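Local coordinates for protein ribosomal RNA methyltransferase, putative (Plasmodium falciparum, PDB 2PLW) that binds S-adenosylmethionine and probably transfers its methyl group to a ribose 2'-hydroxyl of ribosomal RNA, at residues 4-9 and 111-116; 18-23 and 41-46; 139-144 and 164-169. All blocks are in the same frame, centred on the assembly; numbering follows the deposited sequence.

Contact 1. Residues 4-9 and 111-116; sequences SRAAYK and LSDAAV. With SAM (S-adenosylmethionine), chain C; SO4 (sulfate ion), chain B.
Asp113, just past the C-terminal end of strand 107-112, faces Ala6 and Lys9, in the region that leads into helix 7-17. The polar link between the segments runs through water 1, which accepts from Lys9 NZ at 2.6 Å and donates to Asp113 OD2 over the same distance. Direct ion pairing is absent: Lys9 NZ stays 4.5 Å from Asp113 OD1, with the water between the two side chains. Asp113 holds CG anti to its own nitrogen (chi1 -164°), which points the carboxylate at the ligand amino group and water 1.

The same OD2 accepts from the amino N of S-adenosylmethionine at 2.8 Å, while OD1 is taken by Lys153 in a salt bridge and by the hydroxyl of Tyr190. Both carboxylate oxygens are therefore committed, and the group has little freedom to rotate.

Direct van der Waals contact is slight, and its methyls rest against oxygens. Ala6 CB lies 4.0 Å from Asp113 OD2 and also touches the carboxylate end of the ligand; farther along, Ala114 CB rests 3.6 Å from O4' of the ligand ribose.

In the turn that leads into the helix, Ser4 OG gives a capping bond, accepting from Ala6 N (2.9 Å, 162°), and Ala6 O in turn receives Trp36 NE1. Tyr8, exposed and well away from Asp113, donates from OH to a sulfate, probably from the crystallisation liquor.

Held through both oxygens, Asp113 thus positions the ligand ammonium, whose positive charge its carboxylate would be expected to balance, beside its salt bridge to Lys153, the predicted proton acceptor.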
loop_
_atom_site.group_PDB
_atom_site.type_symbol
_atom_site.label_atom_id
_atom_site.label_comp_id
_atom_site.label_asym_id
_atom_site.label_seq_id
_atom_site.Cartn_x
_atom_site.Cartn_y
_atom_site.Cartn_z
ATOM N N SER A 4 -5.269 2.551 -15.951
ATOM C CA SER A 4 -4.559 1.277 -16.051
ATOM C C SER A 4 -5.545 0.173 -15.785
ATOM O O SER A 4 -6.529 0.358 -15.078
ATOM C CB SER A 4 -3.419 1.182 -15.003
ATOM O OG SER A 4 -2.939 -0.161 -14.887
ATOM N N ARG A 5 -5.264 -1.002 -16.340
ATOM C CA ARG A 5 -6.091 -2.170 -16.069
ATOM C C ARG A 5 -5.823 -2.729 -14.654
ATOM O O ARG A 5 -6.561 -3.584 -14.171
ATOM C CB ARG A 5 -5.903 -3.222 -17.165
ATOM C CG ARG A 5 -6.467 -2.739 -18.507
ATOM C CD ARG A 5 -6.489 -3.825 -19.576
ATOM N NE ARG A 5 -6.895 -3.240 -20.855
ATOM C CZ ARG A 5 -6.044 -2.691 -21.718
ATOM N NH1 ARG A 5 -4.740 -2.696 -21.448
ATOM N NH2 ARG A 5 -6.484 -2.146 -22.849
ATOM N N ALA A 6 -4.773 -2.225 -14.002
ATOM C CA ALA A 6 -4.523 -2.546 -12.568
ATOM C C ALA A 6 -5.744 -2.244 -11.657
ATOM O O ALA A 6 -5.932 -2.908 -10.619
ATOM C CB ALA A 6 -3.281 -1.811 -12.053
ATOM N N ALA A 7 -6.575 -1.267 -12.049
ATOM C CA ALA A 7 -7.824 -0.964 -11.333
ATOM C C ALA A 7 -8.610 -2.220 -10.990
ATOM O O ALA A 7 -9.161 -2.323 -9.912
ATOM C CB ALA A 7 -8.722 0.002 -12.153
ATOM N N TYR A 8 -8.649 -3.187 -11.905
ATOM C CA TYR A 8 -9.464 -4.382 -11.674
ATOM C C TYR A 8 -8.939 -5.282 -10.559
ATOM O O TYR A 8 -9.718 -6.010 -9.960
ATOM C CB TYR A 8 -9.689 -5.146 -12.984
ATOM C CG TYR A 8 -10.533 -4.292 -13.913
ATOM C CD1 TYR A 8 -11.897 -4.154 -13.696
ATOM C CD2 TYR A 8 -9.950 -3.587 -14.973
ATOM C CE1 TYR A 8 -12.691 -3.352 -14.519
ATOM C CE2 TYR A 8 -10.716 -2.765 -15.790
ATOM C CZ TYR A 8 -12.090 -2.656 -15.559
ATOM O OH TYR A 8 -12.885 -1.870 -16.370
ATOM N N LYS A 9 -7.635 -5.211 -10.281
ATOM C CA LYS A 9 -7.063 -5.903 -9.115
ATOM C C LYS A 9 -7.568 -5.292 -7.813
ATOM O O LYS A 9 -7.819 -6.000 -6.865
ATOM C CB LYS A 9 -5.530 -5.854 -9.157
ATOM C CG LYS A 9 -4.978 -6.667 -10.325
ATOM C CD LYS A 9 -3.466 -6.875 -10.264
ATOM C CE LYS A 9 -2.728 -5.623 -10.650
ATOM N NZ LYS A 9 -1.416 -5.893 -11.324
ATOM N N LEU A 111 -2.420 0.862 1.171
ATOM C CA LEU A 111 -2.362 -0.082 0.057
ATOM C C LEU A 111 -1.036 0.102 -0.674
ATOM O O LEU A 111 -0.562 1.225 -0.851
ATOM C CB LEU A 111 -3.499 0.181 -0.939
ATOM C CG LEU A 111 -4.921 0.300 -0.360
ATOM C CD1 LEU A 111 -5.952 0.768 -1.395
ATOM C CD2 LEU A 111 -5.378 -1.021 0.266
ATOM N N SER A 112 -0.453 -1.001 -1.113
ATOM C CA SER A 112 0.707 -0.919 -1.974
ATOM C C SER A 112 0.594 -1.869 -3.152
ATOM O O SER A 112 0.495 -3.088 -2.982
ATOM C CB SER A 112 1.998 -1.195 -1.201
ATOM O OG SER A 112 3.060 -1.330 -2.109
ATOM N N ASP A 113 0.619 -1.277 -4.338
ATOM C CA ASP A 113 0.746 -2.017 -5.589
ATOM C C ASP A 113 2.155 -1.816 -6.162
ATOM O O ASP A 113 2.386 -2.064 -7.354
ATOM C CB ASP A 113 -0.309 -1.519 -6.592
ATOM C CG ASP A 113 -0.507 -2.469 -7.766
ATOM O OD1 ASP A 113 -0.425 -3.702 -7.544
ATOM O OD2 ASP A 113 -0.762 -1.967 -8.894
ATOM N N ALA A 114 3.112 -1.392 -5.327
ATOM C CA ALA A 114 4.487 -1.146 -5.799
ATOM C C ALA A 114 5.204 -2.458 -6.140
ATOM O O ALA A 114 4.898 -3.506 -5.583
ATOM C CB ALA A 114 5.304 -0.381 -4.740
ATOM N N ALA A 115 6.155 -2.375 -7.066
ATOM C CA ALA A 115 7.000 -3.519 -7.408
ATOM C C ALA A 115 8.369 -3.016 -7.866
ATOM O O ALA A 115 8.496 -1.885 -8.319
ATOM C CB ALA A 115 6.334 -4.387 -8.490
ATOM N N VAL A 116 9.391 -3.842 -7.683
ATOM C CA VAL A 116 10.739 -3.506 -8.134
ATOM C C VAL A 116 10.941 -4.132 -9.514
ATOM O O VAL A 116 10.448 -5.227 -9.752
ATOM C CB VAL A 116 11.818 -3.965 -7.118
ATOM C CG1 VAL A 116 12.113 -2.847 -6.129
ATOM C CG2 VAL A 116 11.379 -5.211 -6.352
HETATM N N SAM C . -1.672 0.652 -8.787
HETATM C CA SAM C . -1.226 1.551 -9.904
HETATM C C SAM C . -2.406 2.023 -10.755
HETATM O O SAM C . -3.481 1.427 -10.663
HETATM O OXT SAM C . -2.339 2.997 -11.514
HETATM C CB SAM C . -0.190 0.817 -10.765
HETATM C CG SAM C . 1.100 0.685 -9.958
HETATM S SD SAM C . 2.560 0.229 -10.914
HETATM C CE SAM C . 2.117 -1.479 -11.271
HETATM C "C5'" SAM C . 3.822 0.030 -9.628
HETATM C "C4'" SAM C . 4.372 1.388 -9.189
HETATM O "O4'" SAM C . 5.171 1.184 -8.021
HETATM C "C3'" SAM C . 5.276 2.108 -10.220
HETATM O "O3'" SAM C . 4.659 3.281 -10.706
HETATM C "C2'" SAM C . 6.557 2.430 -9.437
HETATM O "O2'" SAM C . 7.140 3.707 -9.674
HETATM C "C1'" SAM C . 6.088 2.281 -8.001
HETATM N N9 SAM C . 7.133 2.027 -7.007
HETATM C C8 SAM C . 8.082 1.025 -6.985
HETATM N N7 SAM C . 8.813 1.150 -5.858
HETATM C C5 SAM C . 8.332 2.215 -5.165
HETATM C C6 SAM C . 8.682 2.803 -3.948
HETATM N N6 SAM C . 9.677 2.324 -3.214
HETATM N N1 SAM C . 7.989 3.894 -3.486
HETATM C C2 SAM C . 6.938 4.431 -4.206
HETATM N N3 SAM C . 6.577 3.845 -5.405
HETATM C C4 SAM C . 7.275 2.772 -5.875
HETATM S S SO4 B . -12.078 0.998 -18.379
HETATM O O1 SO4 B . -11.237 -0.084 -17.856
HETATM O O2 SO4 B . -13.309 0.387 -18.879
HETATM O O3 SO4 B . -12.399 1.976 -17.348
HETATM O O4 SO4 B . -11.358 1.707 -19.415
HETATM O O HOH W 1 -0.308 -3.556 -10.881
#

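Contact 2. Residues 18-23 and 41-46; sequences LFLKKN and LERTKN
Leu20 lays its CD1 methyl against the aliphatic part of Arg43, along the run from CB through CG to CD, 4.0 Å from Arg43 CD and just as far from Arg43 CB. The two side chains cross at about a right angle. The chi2 torsion of Arg43 (-147°) helps direct the outer chain and the guanidinium group to helix 7-17. There NH1 meets Asp14 in a salt bridge and Asn15 in a hydrogen bond, which fixes the far end of the side chain while its methylenes lie against Leu20 and the side chain also touches Ile11.

Thr44, the first residue beyond helix 35-43, adds a second, looser contact: its CG2 methyl is 4.2 Å from Lys21 O and 4.5 Å from Leu20 CB. Its hydroxyl OG1 is hydrogen-bonded to Ile40 O, one turn back in the helix. Lys21 O is in turn held by the side-chain amide of Asn49, on the neighbouring strand.

No hydrogen bond spans the two segments. Asp14 nevertheless serves both, since its OD1 takes the backbone N of Phe19 and of Leu20 while OD2 pairs with Arg43.

The loop linking helix 7-17 to strand 24-29 is thereby packed against the C-terminal end of helix 35-43, within the alternating helices and strands of the Rossmann-like fold of class I methyltransferases.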
loop_
_atom_site.group_PDB
_atom_site.type_symbol
_atom_site.label_atom_id
_atom_site.label_comp_id
_atom_site.label_asym_id
_atom_site.label_seq_id
_atom_site.Cartn_x
_atom_site.Cartn_y
_atom_site.Cartn_z
ATOM N N LEU A 18 -13.549 -6.040 1.421
ATOM C CA LEU A 18 -14.414 -4.917 1.842
ATOM C C LEU A 18 -13.811 -3.966 2.867
ATOM O O LEU A 18 -14.217 -3.955 4.043
ATOM C CB LEU A 18 -15.779 -5.416 2.371
ATOM C CG LEU A 18 -17.017 -5.630 1.478
ATOM C CD1 LEU A 18 -17.477 -4.347 0.733
ATOM C CD2 LEU A 18 -16.814 -6.798 0.535
ATOM N N PHE A 19 -12.856 -3.164 2.410
ATOM C CA PHE A 19 -12.095 -2.290 3.290
ATOM C C PHE A 19 -12.319 -0.826 2.948
ATOM O O PHE A 19 -12.079 0.036 3.785
ATOM C CB PHE A 19 -10.594 -2.652 3.264
ATOM C CG PHE A 19 -10.037 -2.858 1.879
ATOM C CD1 PHE A 19 -9.605 -1.761 1.127
ATOM C CD2 PHE A 19 -9.944 -4.143 1.323
ATOM C CE1 PHE A 19 -9.080 -1.936 -0.152
ATOM C CE2 PHE A 19 -9.433 -4.324 0.031
ATOM C CZ PHE A 19 -8.990 -3.213 -0.698
ATOM N N LEU A 20 -12.789 -0.535 1.729
ATOM C CA LEU A 20 -13.016 0.851 1.330
ATOM C C LEU A 20 -14.340 1.355 1.875
ATOM O O LEU A 20 -15.411 1.001 1.377
ATOM C CB LEU A 20 -12.956 1.033 -0.183
ATOM C CG LEU A 20 -11.598 0.738 -0.838
ATOM C CD1 LEU A 20 -11.736 0.679 -2.374
ATOM C CD2 LEU A 20 -10.535 1.788 -0.442
ATOM N N LYS A 21 -14.241 2.190 2.902
ATOM C CA LYS A 21 -15.387 2.572 3.722
ATOM C C LYS A 21 -15.365 4.077 3.947
ATOM O O LYS A 21 -14.338 4.729 3.728
ATOM C CB LYS A 21 -15.317 1.840 5.066
ATOM C CG LYS A 21 -15.672 0.352 4.993
ATOM C CD LYS A 21 -15.450 -0.412 6.305
ATOM C CE LYS A 21 -13.955 -0.688 6.559
ATOM N NZ LYS A 21 -13.594 -1.822 7.491
ATOM N N LYS A 22 -16.493 4.615 4.405
ATOM C CA LYS A 22 -16.618 6.042 4.671
ATOM C C LYS A 22 -15.714 6.506 5.819
ATOM O O LYS A 22 -15.385 5.728 6.703
ATOM C CB LYS A 22 -18.085 6.401 4.968
ATOM C CG LYS A 22 -18.626 5.819 6.257
ATOM C CD LYS A 22 -20.040 6.345 6.535
ATOM C CE LYS A 22 -20.550 5.911 7.906
ATOM N NZ LYS A 22 -20.746 4.424 8.083
ATOM N N ASN A 23 -15.334 7.779 5.785
ATOM C CA ASN A 23 -14.587 8.429 6.869
ATOM C C ASN A 23 -13.254 7.738 7.162
ATOM O O ASN A 23 -12.866 7.565 8.324
ATOM C CB ASN A 23 -15.437 8.551 8.156
ATOM C CG ASN A 23 -14.871 9.580 9.136
ATOM O OD1 ASN A 23 -14.064 10.426 8.757
ATOM N ND2 ASN A 23 -15.285 9.496 10.397
ATOM N N LEU A 41 -11.701 6.528 -5.382
ATOM C CA LEU A 41 -12.677 7.615 -5.581
ATOM C C LEU A 41 -14.086 7.090 -5.872
ATOM O O LEU A 41 -15.034 7.528 -5.238
ATOM C CB LEU A 41 -12.218 8.587 -6.666
ATOM C CG LEU A 41 -11.135 9.604 -6.348
ATOM C CD1 LEU A 41 -10.645 10.218 -7.645
ATOM C CD2 LEU A 41 -11.642 10.722 -5.415
ATOM N N GLU A 42 -14.207 6.142 -6.797
ATOM C CA GLU A 42 -15.506 5.546 -7.154
ATOM C C GLU A 42 -16.222 4.894 -5.989
ATOM O O GLU A 42 -17.436 5.057 -5.810
ATOM C CB GLU A 42 -15.314 4.461 -8.206
ATOM C CG GLU A 42 -15.010 4.975 -9.563
ATOM C CD GLU A 42 -14.669 3.858 -10.523
ATOM O OE1 GLU A 42 -14.415 2.703 -10.073
ATOM O OE2 GLU A 42 -14.636 4.147 -11.734
ATOM N N ARG A 43 -15.467 4.115 -5.223
ATOM C CA ARG A 43 -16.032 3.318 -4.161
ATOM C C ARG A 43 -16.326 4.152 -2.923
ATOM O O ARG A 43 -17.062 3.718 -2.044
ATOM C CB ARG A 43 -15.128 2.142 -3.856
ATOM C CG ARG A 43 -14.975 1.264 -5.071
ATOM C CD ARG A 43 -14.821 -0.156 -4.709
ATOM N NE ARG A 43 -15.321 -0.996 -5.785
ATOM C CZ ARG A 43 -15.728 -2.246 -5.630
ATOM N NH1 ARG A 43 -15.663 -2.835 -4.448
ATOM N NH2 ARG A 43 -16.163 -2.917 -6.683
ATOM N N THR A 44 -15.766 5.355 -2.866
ATOM C CA THR A 44 -16.037 6.231 -1.730
ATOM C C THR A 44 -16.793 7.487 -2.198
ATOM O O THR A 44 -16.732 8.510 -1.550
ATOM C CB THR A 44 -14.728 6.601 -0.963
ATOM O OG1 THR A 44 -13.838 7.283 -1.840
ATOM C CG2 THR A 44 -14.014 5.366 -0.411
ATOM N N LYS A 45 -17.526 7.389 -3.310
ATOM C CA LYS A 45 -18.048 8.582 -4.033
ATOM C C LYS A 45 -18.825 9.619 -3.198
ATOM O O LYS A 45 -18.600 10.830 -3.319
ATOM C CB LYS A 45 -18.868 8.159 -5.270
ATOM N N ASN A 46 -19.728 9.150 -2.345
ATOM C CA ASN A 46 -20.528 10.074 -1.533
ATOM C C ASN A 46 -20.128 9.960 -0.075
ATOM O O ASN A 46 -20.960 10.111 0.820
ATOM C CB ASN A 46 -22.019 9.773 -1.667
ATOM C CG ASN A 46 -22.404 9.364 -3.059
ATOM O OD1 ASN A 46 -22.785 8.216 -3.292
ATOM N ND2 ASN A 46 -22.288 10.301 -4.009
#

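Contact 3. Residues 139-144 and 164-169; sequences FMEQYI and KTYLKG
Two helical ends face each other with well-separated backbones, the closest alpha carbons, those of Glu141 and Leu167, being 10.2 Å apart. Residues 139-143 form the last turn of helix 122-143, and the chain leaves helical geometry at Ile144 to enter the short strand 144-145. Across from them, residues 164-169 lie at the C-terminal end of helix 160-168. At the end of the first helix Met140 O accepts from both Tyr143 N and Ile144 N, so one carbonyl serves two successive amides where the helix runs out.

The contact is made by side chains alone. The terminal CE methyl of Met140 meets CD2 of Leu167 at 4.3 Å, a loose apolar contact of one methyl with another. CG of Met140 lies anti to its nitrogen (chi1 169°), and the folded outer torsions swing the methyl across to Leu167. Phe171 lies against Met140, whereas Val174, Leu191 and Cys193 pack on Leu167. Both helices thus cover the same face of the central sheet in this Rossmann-like methyltransferase fold, with helix 160-168 over the antiparallel strands 188-196 and 171-176 that complete it.

A second, polar link lies alongside the methyl pair. The phenol oxygen of Tyr166 stands 4.3 Å from Glu141 OE1, and water 2 bridges the two from one side. This water donates to Glu141 OE1 at 3.3 Å and is bonded to Tyr166 OH at 2.9 Å, lying in the plane of the tyrosine ring at its edge. Tyr166 reaches it by holding CG anti to its nitrogen (chi1 -179°), which extends the ring away from its own helix. The other carboxylate oxygen of Glu141 has a long, weak ion pair with Arg199, a residue that the Tyr166 side chain also touches.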
loop_
_atom_site.group_PDB
_atom_site.type_symbol
_atom_site.label_atom_id
_atom_site.label_comp_id
_atom_site.label_asym_id
_atom_site.label_seq_id
_atom_site.Cartn_x
_atom_site.Cartn_y
_atom_site.Cartn_z
ATOM N N PHE A 139 7.637 1.607 6.888
ATOM C CA PHE A 139 6.996 2.898 6.730
ATOM C C PHE A 139 5.527 2.811 7.223
ATOM O O PHE A 139 5.034 3.671 7.980
ATOM C CB PHE A 139 7.103 3.323 5.266
ATOM C CG PHE A 139 6.162 4.413 4.886
ATOM C CD1 PHE A 139 6.480 5.730 5.142
ATOM C CD2 PHE A 139 4.922 4.110 4.328
ATOM C CE1 PHE A 139 5.615 6.747 4.802
ATOM C CE2 PHE A 139 4.027 5.128 3.981
ATOM C CZ PHE A 139 4.377 6.444 4.218
ATOM N N MET A 140 4.845 1.740 6.827
ATOM C CA MET A 140 3.436 1.497 7.225
ATOM C C MET A 140 3.251 1.546 8.748
ATOM O O MET A 140 2.331 2.203 9.272
ATOM C CB MET A 140 2.955 0.141 6.634
ATOM C CG MET A 140 1.563 -0.353 7.209
ATOM S SD MET A 140 1.594 -1.075 8.784
ATOM C CE MET A 140 2.588 -2.536 8.510
ATOM N N GLU A 141 4.139 0.867 9.466
ATOM C CA GLU A 141 4.065 0.816 10.913
ATOM C C GLU A 141 4.042 2.186 11.567
ATOM O O GLU A 141 3.457 2.355 12.646
ATOM C CB GLU A 141 5.273 0.078 11.458
ATOM C CG GLU A 141 5.153 -1.410 11.583
ATOM C CD GLU A 141 6.106 -1.893 12.653
ATOM O OE1 GLU A 141 7.323 -1.722 12.448
ATOM O OE2 GLU A 141 5.640 -2.372 13.721
ATOM N N GLN A 142 4.716 3.154 10.940
ATOM C CA GLN A 142 4.773 4.517 11.476
ATOM C C GLN A 142 3.470 5.246 11.302
ATOM O O GLN A 142 3.105 6.039 12.165
ATOM C CB GLN A 142 5.895 5.310 10.790
ATOM C CG GLN A 142 7.295 4.684 10.992
ATOM C CD GLN A 142 8.338 5.299 10.066
ATOM O OE1 GLN A 142 8.459 6.516 9.971
ATOM N NE2 GLN A 142 9.055 4.451 9.342
ATOM N N TYR A 143 2.763 4.953 10.204
ATOM C CA TYR A 143 1.622 5.793 9.771
ATOM C C TYR A 143 0.248 5.150 9.903
ATOM O O TYR A 143 -0.745 5.850 9.822
ATOM C CB TYR A 143 1.832 6.322 8.335
ATOM C CG TYR A 143 2.909 7.393 8.333
ATOM C CD1 TYR A 143 2.597 8.691 8.702
ATOM C CD2 TYR A 143 4.226 7.075 8.002
ATOM C CE1 TYR A 143 3.588 9.689 8.756
ATOM C CE2 TYR A 143 5.248 8.078 8.054
ATOM C CZ TYR A 143 4.899 9.365 8.426
ATOM O OH TYR A 143 5.847 10.386 8.499
ATOM N N ILE A 144 0.209 3.847 10.133
ATOM C CA ILE A 144 -1.064 3.136 10.169
ATOM C C ILE A 144 -1.789 3.418 11.494
ATOM O O ILE A 144 -1.169 3.434 12.563
ATOM C CB ILE A 144 -0.898 1.606 9.954
ATOM C CG1 ILE A 144 -2.256 0.955 9.657
ATOM C CG2 ILE A 144 -0.216 0.927 11.128
ATOM C CD1 ILE A 144 -2.681 1.116 8.292
ATOM N N LYS A 164 4.602 -13.034 6.063
ATOM C CA LYS A 164 3.228 -13.178 6.568
ATOM C C LYS A 164 3.237 -13.315 8.095
ATOM O O LYS A 164 2.505 -12.614 8.801
ATOM C CB LYS A 164 2.563 -14.367 5.907
ATOM C CG LYS A 164 1.107 -14.510 6.256
ATOM C CD LYS A 164 0.565 -15.743 5.556
ATOM C CE LYS A 164 -0.882 -15.929 5.844
ATOM N NZ LYS A 164 -1.401 -17.053 4.989
ATOM N N THR A 165 4.136 -14.157 8.614
ATOM C CA THR A 165 4.241 -14.383 10.056
ATOM C C THR A 165 4.668 -13.121 10.785
ATOM O O THR A 165 4.170 -12.785 11.868
ATOM C CB THR A 165 5.180 -15.541 10.344
ATOM O OG1 THR A 165 4.571 -16.728 9.830
ATOM C CG2 THR A 165 5.428 -15.687 11.839
ATOM N N TYR A 166 5.572 -12.387 10.159
ATOM C CA TYR A 166 6.001 -11.140 10.739
ATOM C C TYR A 166 4.806 -10.180 10.878
ATOM O O TYR A 166 4.612 -9.542 11.916
ATOM C CB TYR A 166 7.098 -10.535 9.860
ATOM C CG TYR A 166 7.638 -9.244 10.393
ATOM C CD1 TYR A 166 8.211 -9.166 11.659
ATOM C CD2 TYR A 166 7.584 -8.086 9.618
ATOM C CE1 TYR A 166 8.721 -7.953 12.149
ATOM C CE2 TYR A 166 8.092 -6.888 10.093
ATOM C CZ TYR A 166 8.648 -6.827 11.354
ATOM O OH TYR A 166 9.141 -5.611 11.785
ATOM N N LEU A 167 3.984 -10.107 9.838
ATOM C CA LEU A 167 2.823 -9.207 9.856
ATOM C C LEU A 167 1.766 -9.632 10.883
ATOM O O LEU A 167 1.114 -8.785 11.478
ATOM C CB LEU A 167 2.215 -9.098 8.454
ATOM C CG LEU A 167 3.098 -8.286 7.494
ATOM C CD1 LEU A 167 2.746 -8.571 6.053
ATOM C CD2 LEU A 167 3.033 -6.776 7.754
ATOM N N LYS A 168 1.643 -10.942 11.096
ATOM C CA LYS A 168 0.734 -11.504 12.098
ATOM C C LYS A 168 1.135 -11.069 13.491
ATOM O O LYS A 168 0.356 -11.171 14.438
ATOM C CB LYS A 168 0.724 -13.024 12.014
ATOM C CG LYS A 168 -0.054 -13.569 10.839
ATOM C CD LYS A 168 -0.059 -15.072 10.829
ATOM C CE LYS A 168 -0.935 -15.592 9.713
ATOM N NZ LYS A 168 -1.005 -17.085 9.807
ATOM N N GLY A 169 2.359 -10.563 13.626
ATOM C CA GLY A 169 2.798 -9.989 14.874
ATOM C C GLY A 169 2.296 -8.580 15.117
ATOM O O GLY A 169 2.479 -8.043 16.205
HETATM O O HOH W 2 8.993 -3.227 10.084
#

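In the fold
Contact 1 belongs to the cofactor site itself, with Asp113 touching S-adenosylmethionine and Lys153, the predicted proton acceptor. Contact 2 is nested within the loop that contact 1 closes; their centres are 18 Å apart, yet they meet where Leu111 CD2 packs on Phe19 CE1 at 3.8 Å. Contact 3 follows later in the chain, on the other side of the chain's centre from contact 1, 20 Å between centres and without touching it, although strand 107-112 leads on to helix 122-143. Met140 and Leu20 each have side chains about 12 Å from the cofactor, which places contacts 2 and 3 in the surrounding fold.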